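Local atomic coordinates of EccE5 (Mycobacterium xenopi RIVM700367, PDB entry 7B9F), a protein that probably serves as a structural component of the membrane complex of the mycobacterial ESX-5 type VII secretion system. Residues V155-I160 with L200-D205; A145-L150 with V314-R319; G106-Q111 with E248-D253; L114-T119 with R242-S247. All coordinates share one frame; numbering follows the deposited sequence.

Interaction 1 (V155-I160 with L200-D205); sequences VRLDAI and LVLRMD
The backbone N of D158 donates to R203 O over 2.8 Å, the shortest hydrogen bond joining the two segments, although its N-H is bent (142°). One residue further on, R203 N returns a straighter bond to A159 O at 3.2 Å. I160 and L202 then form an antiparallel non-hydrogen-bonded pair, and their side chains run alongside each other in the same direction. L202 CD2 touches I160 CD1 at 3.5 Å and also meets L157 CD2 at 3.7 Å, so one methyl is shared by two side chains of 155-160. The other branch of I160 is used too: CG2, anti to the backbone N, reaches L200 CD1 at 3.8 Å. At the opposite end the carboxylates of D158 and D205 come near each other as like charges without touching, their planes steeply inclined. D205 turns instead to the backbone of Q207. The guanidinium of R203 is held by D161 in a salt bridge, on the face carrying A159. T227 and L230 of helix 219-234 cover L202 on the other face. The arrangement is that of two antiparallel strands, 159-166 and 196-204, pairing in a beta sheet with an alpha helix packed across its apolar face.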
loop_
_atom_site.group_PDB
_atom_site.type_symbol
_atom_site.label_atom_id
_atom_site.label_comp_id
_atom_site.label_asym_id
_atom_site.label_seq_id
_atom_site.Cartn_x
_atom_site.Cartn_y
_atom_site.Cartn_z
ATOM N N VAL A 155 14.818 5.066 -21.467
ATOM C CA VAL A 155 15.579 4.105 -22.251
ATOM C C VAL A 155 17.059 4.243 -21.927
ATOM O O VAL A 155 17.547 5.319 -21.572
ATOM C CB VAL A 155 15.304 4.279 -23.755
ATOM C CG1 VAL A 155 13.844 4.055 -24.027
ATOM C CG2 VAL A 155 15.711 5.639 -24.216
ATOM N N ARG A 156 17.779 3.132 -22.032
ATOM C CA ARG A 156 19.184 3.050 -21.642
ATOM C C ARG A 156 19.943 2.435 -22.810
ATOM O O ARG A 156 19.953 1.214 -22.974
ATOM C CB ARG A 156 19.357 2.213 -20.381
ATOM C CG ARG A 156 18.684 2.769 -19.147
ATOM C CD ARG A 156 19.395 3.996 -18.631
ATOM N NE ARG A 156 18.673 4.622 -17.527
ATOM C CZ ARG A 156 18.088 5.813 -17.591
ATOM N NH1 ARG A 156 18.131 6.520 -18.709
ATOM N NH2 ARG A 156 17.456 6.299 -16.533
ATOM N N LEU A 157 20.574 3.272 -23.620
ATOM C CA LEU A 157 21.322 2.774 -24.765
ATOM C C LEU A 157 22.633 2.150 -24.306
ATOM O O LEU A 157 23.269 2.628 -23.366
ATOM C CB LEU A 157 21.580 3.904 -25.755
ATOM C CG LEU A 157 20.526 4.117 -26.842
ATOM C CD1 LEU A 157 19.149 4.411 -26.290
ATOM C CD2 LEU A 157 20.953 5.253 -27.723
ATOM N N ASP A 158 23.028 1.058 -24.960
ATOM C CA ASP A 158 24.244 0.368 -24.545
ATOM C C ASP A 158 25.501 1.103 -24.976
ATOM O O ASP A 158 26.484 1.130 -24.231
ATOM C CB ASP A 158 24.273 -1.054 -25.091
ATOM C CG ASP A 158 23.240 -1.939 -24.451
ATOM O OD1 ASP A 158 22.888 -1.696 -23.279
ATOM O OD2 ASP A 158 22.797 -2.894 -25.116
ATOM N N ALA A 159 25.512 1.670 -26.176
ATOM C CA ALA A 159 26.726 2.301 -26.663
ATOM C C ALA A 159 26.373 3.341 -27.708
ATOM O O ALA A 159 25.368 3.230 -28.410
ATOM C CB ALA A 159 27.694 1.272 -27.252
ATOM N N ILE A 160 27.221 4.358 -27.798
ATOM C CA ILE A 160 27.138 5.369 -28.840
ATOM C C ILE A 160 28.486 5.364 -29.537
ATOM O O ILE A 160 29.512 5.608 -28.894
ATOM C CB ILE A 160 26.856 6.763 -28.267
ATOM C CG1 ILE A 160 25.564 6.770 -27.468
ATOM C CG2 ILE A 160 26.756 7.767 -29.396
ATOM C CD1 ILE A 160 24.400 6.419 -28.242
ATOM N N LEU A 200 26.594 8.553 -36.470
ATOM C CA LEU A 200 26.380 8.096 -35.107
ATOM C C LEU A 200 25.558 6.821 -35.169
ATOM O O LEU A 200 24.453 6.830 -35.717
ATOM C CB LEU A 200 25.625 9.148 -34.296
ATOM C CG LEU A 200 26.314 10.336 -33.629
ATOM C CD1 LEU A 200 27.262 9.830 -32.567
ATOM C CD2 LEU A 200 27.029 11.235 -34.622
ATOM N N VAL A 201 26.070 5.733 -34.606
ATOM C CA VAL A 201 25.354 4.463 -34.619
ATOM C C VAL A 201 24.938 4.122 -33.197
ATOM O O VAL A 201 25.669 4.395 -32.239
ATOM C CB VAL A 201 26.164 3.332 -35.279
ATOM C CG1 VAL A 201 26.626 3.768 -36.653
ATOM C CG2 VAL A 201 27.327 2.887 -34.441
ATOM N N LEU A 202 23.732 3.588 -33.060
ATOM C CA LEU A 202 23.059 3.444 -31.779
ATOM C C LEU A 202 22.933 1.963 -31.459
ATOM O O LEU A 202 22.536 1.180 -32.324
ATOM C CB LEU A 202 21.669 4.069 -31.857
ATOM C CG LEU A 202 21.560 5.579 -32.076
ATOM C CD1 LEU A 202 20.123 5.985 -32.257
ATOM C CD2 LEU A 202 22.198 6.381 -31.007
ATOM N N ARG A 203 23.254 1.571 -30.235
ATOM C CA ARG A 203 23.026 0.200 -29.799
ATOM C C ARG A 203 22.091 0.151 -28.602
ATOM O O ARG A 203 22.238 0.927 -27.657
ATOM C CB ARG A 203 24.339 -0.502 -29.462
ATOM C CG ARG A 203 25.175 -0.834 -30.670
ATOM C CD ARG A 203 26.373 -1.696 -30.308
ATOM N NE ARG A 203 27.121 -2.105 -31.491
ATOM C CZ ARG A 203 27.960 -1.330 -32.166
ATOM N NH1 ARG A 203 28.187 -0.084 -31.778
ATOM N NH2 ARG A 203 28.583 -1.809 -33.233
ATOM N N MET A 204 21.125 -0.768 -28.645
ATOM C CA MET A 204 20.202 -0.954 -27.535
ATOM C C MET A 204 19.895 -2.432 -27.362
ATOM O O MET A 204 19.696 -3.148 -28.345
ATOM C CB MET A 204 18.890 -0.191 -27.752
ATOM C CG MET A 204 17.921 -0.311 -26.584
ATOM S SD MET A 204 16.380 0.585 -26.787
ATOM C CE MET A 204 15.581 -0.429 -28.021
ATOM N N ASP A 205 19.840 -2.883 -26.110
ATOM C CA ASP A 205 19.384 -4.224 -25.779
ATOM C C ASP A 205 18.009 -4.079 -25.152
ATOM O O ASP A 205 17.881 -3.373 -24.142
ATOM C CB ASP A 205 20.356 -4.908 -24.810
ATOM C CG ASP A 205 19.861 -6.264 -24.278
ATOM O OD1 ASP A 205 18.829 -6.810 -24.727
ATOM O OD2 ASP A 205 20.530 -6.793 -23.367
#

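Interaction 2 (A145-L150 with V314-R319); sequences AVAARL and VRLRPR
L150 sets CG anti to the backbone N (chi1 -174°) and thereby extends its isobutyl group to P318, while L316, with CG anti to the carbonyl carbon (chi1 -52°), sends a methyl to V146 and A147. L150 CD2 lies against the proline ring, 3.6 Å from P318 CB and almost as near to CG and CD, the leucine crossing the ring at about a right angle. Its second methyl, CD1, rests 3.7 Å from the carbonyl O of L316. L316 CD1 is shared by two neighbours, meeting A147 CB at 3.8 Å and V146 CG2 at 3.9 Å. V146 approaches it crosswise, whereas A147 points its methyl toward the strand. The side chains meet through carbon alone, with no polar bond between the segments. The polar groups bond elsewhere: L316 pairs through its backbone with I160, and R149 forms a salt bridge with D233 of helix 219-234. I160 and I162 of one adjoining strand and V325 of the other also pack on L316. This is a short 3-10 turn, on the way from strand 113-119 to strand 159-166, packed over the apolar face of an antiparallel sheet.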
loop_
_atom_site.group_PDB
_atom_site.type_symbol
_atom_site.label_atom_id
_atom_site.label_comp_id
_atom_site.label_asym_id
_atom_site.label_seq_id
_atom_site.Cartn_x
_atom_site.Cartn_y
_atom_site.Cartn_z
ATOM N N ALA A 145 29.523 16.236 -26.567
ATOM C CA ALA A 145 28.573 15.886 -25.520
ATOM C C ALA A 145 27.256 15.351 -26.067
ATOM O O ALA A 145 26.190 15.660 -25.524
ATOM C CB ALA A 145 28.315 17.087 -24.615
ATOM N N VAL A 146 27.300 14.571 -27.149
ATOM C CA VAL A 146 26.138 13.780 -27.539
ATOM C C VAL A 146 25.902 12.628 -26.577
ATOM O O VAL A 146 24.860 11.974 -26.645
ATOM C CB VAL A 146 26.285 13.241 -28.970
ATOM C CG1 VAL A 146 26.576 14.372 -29.930
ATOM C CG2 VAL A 146 27.366 12.182 -29.024
ATOM N N ALA A 147 26.851 12.354 -25.682
ATOM C CA ALA A 147 26.682 11.332 -24.661
ATOM C C ALA A 147 25.621 11.694 -23.633
ATOM O O ALA A 147 25.252 10.836 -22.827
ATOM C CB ALA A 147 28.008 11.077 -23.951
ATOM N N ALA A 148 25.148 12.939 -23.617
ATOM C CA ALA A 148 24.030 13.282 -22.750
ATOM C C ALA A 148 22.757 12.573 -23.179
ATOM O O ALA A 148 21.895 12.288 -22.343
ATOM C CB ALA A 148 23.817 14.795 -22.742
ATOM N N ARG A 149 22.622 12.270 -24.465
ATOM C CA ARG A 149 21.447 11.580 -24.968
ATOM C C ARG A 149 21.611 10.072 -24.937
ATOM O O ARG A 149 20.751 9.357 -25.455
ATOM C CB ARG A 149 21.118 12.041 -26.388
ATOM C CG ARG A 149 20.952 13.548 -26.549
ATOM C CD ARG A 149 20.160 14.188 -25.414
ATOM N NE ARG A 149 18.779 13.728 -25.351
ATOM C CZ ARG A 149 17.785 14.277 -26.035
ATOM N NH1 ARG A 149 18.021 15.300 -26.840
ATOM N NH2 ARG A 149 16.555 13.800 -25.915
ATOM N N LEU A 150 22.706 9.579 -24.363
ATOM C CA LEU A 150 22.833 8.150 -24.116
ATOM C C LEU A 150 21.810 7.682 -23.093
ATOM O O LEU A 150 21.180 6.636 -23.269
ATOM C CB LEU A 150 24.247 7.838 -23.637
ATOM C CG LEU A 150 24.679 6.391 -23.448
ATOM C CD1 LEU A 150 26.096 6.218 -23.929
ATOM C CD2 LEU A 150 24.590 6.013 -21.988
ATOM N N VAL A 314 35.027 6.543 -32.155
ATOM C CA VAL A 314 35.050 6.808 -30.723
ATOM C C VAL A 314 33.792 6.215 -30.115
ATOM O O VAL A 314 32.685 6.491 -30.588
ATOM C CB VAL A 314 35.124 8.314 -30.425
ATOM C CG1 VAL A 314 35.276 8.532 -28.957
ATOM C CG2 VAL A 314 36.275 8.961 -31.172
ATOM N N ARG A 315 33.952 5.416 -29.071
ATOM C CA ARG A 315 32.834 4.729 -28.442
ATOM C C ARG A 315 32.491 5.371 -27.108
ATOM O O ARG A 315 33.378 5.613 -26.286
ATOM C CB ARG A 315 33.150 3.249 -28.242
ATOM C CG ARG A 315 32.142 2.519 -27.384
ATOM C CD ARG A 315 32.264 1.030 -27.576
ATOM N NE ARG A 315 31.783 0.646 -28.896
ATOM C CZ ARG A 315 31.722 -0.605 -29.331
ATOM N NH1 ARG A 315 32.120 -1.597 -28.549
ATOM N NH2 ARG A 315 31.269 -0.862 -30.550
ATOM N N LEU A 316 31.209 5.644 -26.901
ATOM C CA LEU A 316 30.692 6.142 -25.636
ATOM C C LEU A 316 29.847 5.060 -24.984
ATOM O O LEU A 316 28.950 4.505 -25.621
ATOM C CB LEU A 316 29.854 7.397 -25.850
ATOM C CG LEU A 316 30.510 8.515 -26.648
ATOM C CD1 LEU A 316 29.460 9.510 -27.073
ATOM C CD2 LEU A 316 31.570 9.188 -25.821
ATOM N N ARG A 317 30.129 4.765 -23.724
ATOM C CA ARG A 317 29.392 3.755 -22.984
ATOM C C ARG A 317 28.997 4.299 -21.622
ATOM O O ARG A 317 29.736 5.093 -21.037
ATOM C CB ARG A 317 30.240 2.494 -22.788
ATOM C CG ARG A 317 30.486 1.697 -24.041
ATOM C CD ARG A 317 30.792 0.261 -23.687
ATOM N NE ARG A 317 29.604 -0.433 -23.209
ATOM C CZ ARG A 317 29.549 -1.111 -22.070
ATOM N NH1 ARG A 317 30.616 -1.178 -21.289
ATOM N NH2 ARG A 317 28.425 -1.715 -21.707
ATOM N N PRO A 318 27.849 3.889 -21.090
ATOM C CA PRO A 318 27.552 4.195 -19.690
ATOM C C PRO A 318 28.450 3.381 -18.782
ATOM O O PRO A 318 28.775 2.230 -19.071
ATOM C CB PRO A 318 26.087 3.792 -19.535
ATOM C CG PRO A 318 25.870 2.773 -20.565
ATOM C CD PRO A 318 26.817 3.038 -21.695
ATOM N N ARG A 319 28.856 3.989 -17.673
ATOM C CA ARG A 319 29.826 3.339 -16.801
ATOM C C ARG A 319 29.675 3.937 -15.412
ATOM O O ARG A 319 29.980 5.118 -15.218
ATOM C CB ARG A 319 31.238 3.538 -17.338
ATOM C CG ARG A 319 32.312 2.717 -16.650
ATOM C CD ARG A 319 32.172 1.230 -16.954
ATOM N NE ARG A 319 31.449 0.501 -15.917
ATOM C CZ ARG A 319 30.786 -0.631 -16.129
ATOM N NH1 ARG A 319 30.756 -1.163 -17.344
ATOM N NH2 ARG A 319 30.157 -1.232 -15.128
#

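Interaction 3 (G106-Q111 with E248-D253); sequences GIREYQ and EIDDMD
G106 meets I249 through its backbone: the carbonyl O lies 3.7 Å from I249 CD1, the methyl that ends a side chain extended from helix 246-257 toward the strand. The same glycine pairs through its backbone with L244, just ahead of that helix. I107 turns its side chain away from the helix and packs on Q113 and V115 of the neighbouring strand. R108 carries most of the contact. Its CG is anti to the carbonyl carbon, and a bend at chi3 (-50°) turns the guanidinium past I249, which runs in the opposite direction, to the aspartates. I249 CG2 sits over one face of that group, 3.7 Å from R108 NE and displaced toward the rim. The charged edge is turned to two aspartates one helical turn apart. R108 NH2 forms a hydrogen-bonded salt bridge to D250 OD1 at 2.9 Å; the oxygen is approached nearly end-on, but the N-H is bent (131°) and the carboxylate is turned well out of the guanidinium plane. D253 OD2, in the plane of the guanidinium at its edge, adds a long salt bridge to R108 NH2 at 3.7 Å. D250 thus grips NH2, D253 lies about equally near NH2 and NH1, and the methyl of I249 covers one face. Beyond R108, E109 packs on an apolar side chain of another protein chain. The whole is a salt-bridge network in which one strand arginine joins aspartates at helix positions i and i+3, fastening helix 246-257 beside the sheet.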
loop_
_atom_site.group_PDB
_atom_site.type_symbol
_atom_site.label_atom_id
_atom_site.label_comp_id
_atom_site.label_asym_id
_atom_site.label_seq_id
_atom_site.Cartn_x
_atom_site.Cartn_y
_atom_site.Cartn_z
ATOM N N GLY A 106 15.631 3.301 -40.055
ATOM C CA GLY A 106 16.046 1.949 -40.382
ATOM C C GLY A 106 16.574 1.235 -39.157
ATOM O O GLY A 106 17.357 1.794 -38.385
ATOM N N ILE A 107 16.146 -0.008 -38.975
ATOM C CA ILE A 107 16.565 -0.835 -37.856
ATOM C C ILE A 107 17.202 -2.091 -38.428
ATOM O O ILE A 107 16.691 -2.663 -39.396
ATOM C CB ILE A 107 15.380 -1.228 -36.953
ATOM C CG1 ILE A 107 14.393 -0.075 -36.773
ATOM C CG2 ILE A 107 15.884 -1.694 -35.606
ATOM C CD1 ILE A 107 14.886 1.059 -35.958
ATOM N N ARG A 108 18.317 -2.516 -37.852
ATOM C CA ARG A 108 18.822 -3.855 -38.098
ATOM C C ARG A 108 18.916 -4.590 -36.775
ATOM O O ARG A 108 19.276 -4.008 -35.751
ATOM C CB ARG A 108 20.178 -3.855 -38.797
ATOM C CG ARG A 108 20.154 -3.228 -40.169
ATOM C CD ARG A 108 21.355 -3.655 -40.984
ATOM N NE ARG A 108 22.597 -3.478 -40.249
ATOM C CZ ARG A 108 23.798 -3.487 -40.812
ATOM N NH1 ARG A 108 24.883 -3.323 -40.067
ATOM N NH2 ARG A 108 23.913 -3.652 -42.121
ATOM N N GLU A 109 18.589 -5.874 -36.802
ATOM C CA GLU A 109 18.470 -6.635 -35.574
ATOM C C GLU A 109 19.247 -7.931 -35.708
ATOM O O GLU A 109 19.090 -8.662 -36.687
ATOM C CB GLU A 109 16.998 -6.918 -35.255
ATOM C CG GLU A 109 16.724 -7.501 -33.877
ATOM C CD GLU A 109 16.899 -9.003 -33.810
ATOM O OE1 GLU A 109 16.699 -9.668 -34.847
ATOM O OE2 GLU A 109 17.224 -9.515 -32.720
ATOM N N TYR A 110 20.090 -8.197 -34.720
ATOM C CA TYR A 110 20.766 -9.478 -34.589
ATOM C C TYR A 110 20.982 -9.708 -33.104
ATOM O O TYR A 110 22.016 -9.303 -32.569
ATOM C CB TYR A 110 22.086 -9.445 -35.357
ATOM C CG TYR A 110 22.886 -10.719 -35.351
ATOM C CD1 TYR A 110 22.522 -11.798 -36.138
ATOM C CD2 TYR A 110 24.022 -10.834 -34.562
ATOM C CE1 TYR A 110 23.268 -12.957 -36.139
ATOM C CE2 TYR A 110 24.768 -11.986 -34.551
ATOM C CZ TYR A 110 24.389 -13.045 -35.340
ATOM O OH TYR A 110 25.135 -14.199 -35.328
ATOM N N GLN A 111 20.009 -10.355 -32.448
ATOM C CA GLN A 111 19.855 -10.411 -30.979
ATOM C C GLN A 111 20.117 -9.056 -30.292
ATOM O O GLN A 111 20.617 -8.990 -29.168
ATOM C CB GLN A 111 20.685 -11.552 -30.363
ATOM C CG GLN A 111 22.206 -11.450 -30.354
ATOM C CD GLN A 111 22.831 -12.287 -29.262
ATOM O OE1 GLN A 111 22.206 -13.203 -28.732
ATOM N NE2 GLN A 111 24.074 -11.975 -28.914
ATOM N N GLU A 248 20.295 2.500 -47.193
ATOM C CA GLU A 248 21.509 3.270 -47.005
ATOM C C GLU A 248 22.256 2.890 -45.731
ATOM O O GLU A 248 23.409 3.290 -45.577
ATOM C CB GLU A 248 21.181 4.759 -47.094
ATOM C CG GLU A 248 20.287 5.292 -46.022
ATOM C CD GLU A 248 19.955 6.758 -46.216
ATOM O OE1 GLU A 248 20.414 7.351 -47.214
ATOM O OE2 GLU A 248 19.245 7.323 -45.359
ATOM N N ILE A 249 21.667 2.077 -44.848
ATOM C CA ILE A 249 22.467 1.429 -43.807
ATOM C C ILE A 249 23.492 0.487 -44.431
ATOM O O ILE A 249 24.675 0.502 -44.071
ATOM C CB ILE A 249 21.571 0.683 -42.806
ATOM C CG1 ILE A 249 20.674 1.651 -42.051
ATOM C CG2 ILE A 249 22.410 -0.098 -41.818
ATOM C CD1 ILE A 249 19.749 0.970 -41.073
ATOM N N ASP A 250 23.057 -0.353 -45.371
ATOM C CA ASP A 250 24.007 -1.236 -46.039
ATOM C C ASP A 250 24.939 -0.460 -46.958
ATOM O O ASP A 250 26.089 -0.868 -47.156
ATOM C CB ASP A 250 23.268 -2.331 -46.804
ATOM C CG ASP A 250 22.482 -3.241 -45.889
ATOM O OD1 ASP A 250 22.670 -3.141 -44.658
ATOM O OD2 ASP A 250 21.679 -4.051 -46.394
ATOM N N ASP A 251 24.473 0.663 -47.507
ATOM C CA ASP A 251 25.389 1.555 -48.216
ATOM C C ASP A 251 26.475 2.083 -47.284
ATOM O O ASP A 251 27.650 2.168 -47.668
ATOM C CB ASP A 251 24.628 2.721 -48.844
ATOM C CG ASP A 251 23.512 2.267 -49.760
ATOM O OD1 ASP A 251 23.453 1.061 -50.073
ATOM O OD2 ASP A 251 22.697 3.119 -50.170
ATOM N N MET A 252 26.094 2.453 -46.059
ATOM C CA MET A 252 27.055 2.894 -45.055
ATOM C C MET A 252 28.039 1.784 -44.724
ATOM O O MET A 252 29.237 2.030 -44.564
ATOM C CB MET A 252 26.301 3.373 -43.804
ATOM C CG MET A 252 27.098 3.607 -42.500
ATOM S SD MET A 252 27.668 2.204 -41.503
ATOM C CE MET A 252 26.151 1.678 -40.714
ATOM N N ASP A 253 27.540 0.555 -44.585
ATOM C CA ASP A 253 28.411 -0.584 -44.306
ATOM C C ASP A 253 29.422 -0.791 -45.427
ATOM O O ASP A 253 30.611 -1.035 -45.175
ATOM C CB ASP A 253 27.573 -1.843 -44.103
ATOM C CG ASP A 253 28.249 -2.851 -43.199
ATOM O OD1 ASP A 253 29.460 -2.703 -42.938
ATOM O OD2 ASP A 253 27.570 -3.801 -42.758
#

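Interaction 4 (L114-T119 with R242-S247); sequences LVAVVT and RPLTSS
L244 points toward the strand it pairs with; with chi1 -89° its CG lies 3.7 Å from A116 CB, and CD2 lies beside V118, 3.7 Å from its CB. The leucine therefore spans A116 and V118, two residues on the same face of strand 113-119. V118 holds CG1 between its backbone N and carbonyl carbon (chi1 61°), and R242 places CG in the same manner. The two, a hydrogen-bonded pair on one face, lie side by side and point the same way, with V118 CG1 3.7 Å from R242 CG. The arginine chain then bends at chi3, and its guanidinium ends in a salt bridge with E248. On the other face V117 and P243 form a non-hydrogen-bonded pair. Backbone bonds lie to either side of that pair: L244 N to A116 O at 3.1 Å, and V118 N to R242 O at 3.3 Å, backed by a weak return bond from R242 N. T227 of helix 219-234 packs against both V117 and P243, and V105 of strand 105-109 also touches the proline. Strand 113-119 pairs in addition with strand 196-204, while segment 242-247 runs from strand 241-243 into the first residues of helix 246-257.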
loop_
_atom_site.group_PDB
_atom_site.type_symbol
_atom_site.label_atom_id
_atom_site.label_comp_id
_atom_site.label_asym_id
_atom_site.label_seq_id
_atom_site.Cartn_x
_atom_site.Cartn_y
_atom_site.Cartn_z
ATOM N N LEU A 114 20.650 -2.200 -34.069
ATOM C CA LEU A 114 21.683 -1.321 -34.594
ATOM C C LEU A 114 21.007 -0.260 -35.444
ATOM O O LEU A 114 20.316 -0.594 -36.409
ATOM C CB LEU A 114 22.672 -2.118 -35.446
ATOM C CG LEU A 114 23.538 -3.170 -34.750
ATOM C CD1 LEU A 114 24.368 -3.987 -35.741
ATOM C CD2 LEU A 114 24.448 -2.459 -33.792
ATOM N N VAL A 115 21.201 1.012 -35.103
ATOM C CA VAL A 115 20.603 2.118 -35.842
ATOM C C VAL A 115 21.652 3.201 -36.023
ATOM O O VAL A 115 22.356 3.560 -35.078
ATOM C CB VAL A 115 19.370 2.701 -35.119
ATOM C CG1 VAL A 115 18.831 3.914 -35.849
ATOM C CG2 VAL A 115 18.291 1.677 -35.006
ATOM N N ALA A 116 21.727 3.760 -37.229
ATOM C CA ALA A 116 22.706 4.785 -37.547
ATOM C C ALA A 116 22.022 6.114 -37.825
ATOM O O ALA A 116 20.907 6.161 -38.349
ATOM C CB ALA A 116 23.556 4.384 -38.748
ATOM N N VAL A 117 22.701 7.194 -37.444
ATOM C CA VAL A 117 22.279 8.563 -37.722
ATOM C C VAL A 117 23.408 9.252 -38.468
ATOM O O VAL A 117 24.527 9.345 -37.952
ATOM C CB VAL A 117 21.958 9.337 -36.439
ATOM C CG1 VAL A 117 21.607 10.768 -36.768
ATOM C CG2 VAL A 117 20.855 8.665 -35.678
ATOM N N VAL A 118 23.119 9.752 -39.648
ATOM C CA VAL A 118 24.126 10.449 -40.435
ATOM C C VAL A 118 24.108 11.919 -40.047
ATOM O O VAL A 118 23.074 12.464 -39.652
ATOM C CB VAL A 118 23.865 10.239 -41.942
ATOM C CG1 VAL A 118 22.517 10.795 -42.343
ATOM C CG2 VAL A 118 24.982 10.810 -42.804
ATOM N N THR A 119 25.268 12.564 -40.107
ATOM C CA THR A 119 25.333 13.993 -39.855
ATOM C C THR A 119 26.401 14.607 -40.744
ATOM O O THR A 119 27.348 13.931 -41.152
ATOM C CB THR A 119 25.601 14.288 -38.375
ATOM O OG1 THR A 119 25.445 15.689 -38.133
ATOM C CG2 THR A 119 26.982 13.852 -37.967
ATOM N N ARG A 242 19.770 13.097 -39.811
ATOM C CA ARG A 242 18.566 12.355 -40.143
ATOM C C ARG A 242 18.835 10.877 -39.935
ATOM O O ARG A 242 19.969 10.425 -40.121
ATOM C CB ARG A 242 18.135 12.629 -41.587
ATOM C CG ARG A 242 19.221 12.379 -42.600
ATOM C CD ARG A 242 18.701 12.543 -44.004
ATOM N NE ARG A 242 17.994 11.352 -44.450
ATOM C CZ ARG A 242 18.578 10.307 -45.022
ATOM N NH1 ARG A 242 17.849 9.268 -45.398
ATOM N NH2 ARG A 242 19.889 10.295 -45.204
ATOM N N PRO A 243 17.834 10.106 -39.525
ATOM C CA PRO A 243 18.030 8.666 -39.373
ATOM C C PRO A 243 18.187 7.969 -40.714
ATOM O O PRO A 243 17.656 8.404 -41.737
ATOM C CB PRO A 243 16.759 8.214 -38.652
ATOM C CG PRO A 243 15.745 9.182 -39.076
ATOM C CD PRO A 243 16.452 10.498 -39.212
ATOM N N LEU A 244 18.934 6.873 -40.691
ATOM C CA LEU A 244 19.279 6.160 -41.911
ATOM C C LEU A 244 18.110 5.311 -42.395
ATOM O O LEU A 244 17.466 4.611 -41.614
ATOM C CB LEU A 244 20.492 5.267 -41.656
ATOM C CG LEU A 244 21.959 5.694 -41.824
ATOM C CD1 LEU A 244 22.429 5.749 -43.248
ATOM C CD2 LEU A 244 22.195 7.025 -41.209
ATOM N N THR A 245 17.835 5.387 -43.692
ATOM C CA THR A 245 16.974 4.418 -44.357
ATOM C C THR A 245 17.683 3.064 -44.398
ATOM O O THR A 245 18.911 2.991 -44.354
ATOM C CB THR A 245 16.647 4.927 -45.765
ATOM O OG1 THR A 245 16.235 6.297 -45.683
ATOM C CG2 THR A 245 15.536 4.143 -46.412
ATOM N N SER A 246 16.903 1.978 -44.453
ATOM C CA SER A 246 17.477 0.639 -44.317
ATOM C C SER A 246 18.434 0.285 -45.453
ATOM O O SER A 246 19.422 -0.422 -45.226
ATOM C CB SER A 246 16.365 -0.405 -44.232
ATOM O OG SER A 246 16.865 -1.639 -43.746
ATOM N N SER A 247 18.153 0.733 -46.676
ATOM C CA SER A 247 19.078 0.479 -47.778
ATOM C C SER A 247 20.385 1.240 -47.595
ATOM O O SER A 247 21.479 0.697 -47.810
ATOM C CB SER A 247 18.425 0.864 -49.101
ATOM O OG SER A 247 17.900 2.178 -49.046
#

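How the interactions relate
The four contacts spread across one antiparallel sheet. Interactions 1 and 4 are backbone pairings of strands, and they adjoin: strand 196-204 of the first lies beside strand 113-119 of the second, with backbone bonds of L200 and L202 to V117 and V115. Interaction 2 sits at the far side from 3 and 4, and strand 310-319 joins it to interaction 1 through I160 and L316. It is held by apolar side-chain packing, whereas interaction 3, where a helix packs beside the sheet, combines a salt-bridge network with the packing of I249. Interactions 3 and 4 share helix 246-257, and the E248 to R242 salt bridge links them. Interaction 4 is a buried contact; the other three are partly buried.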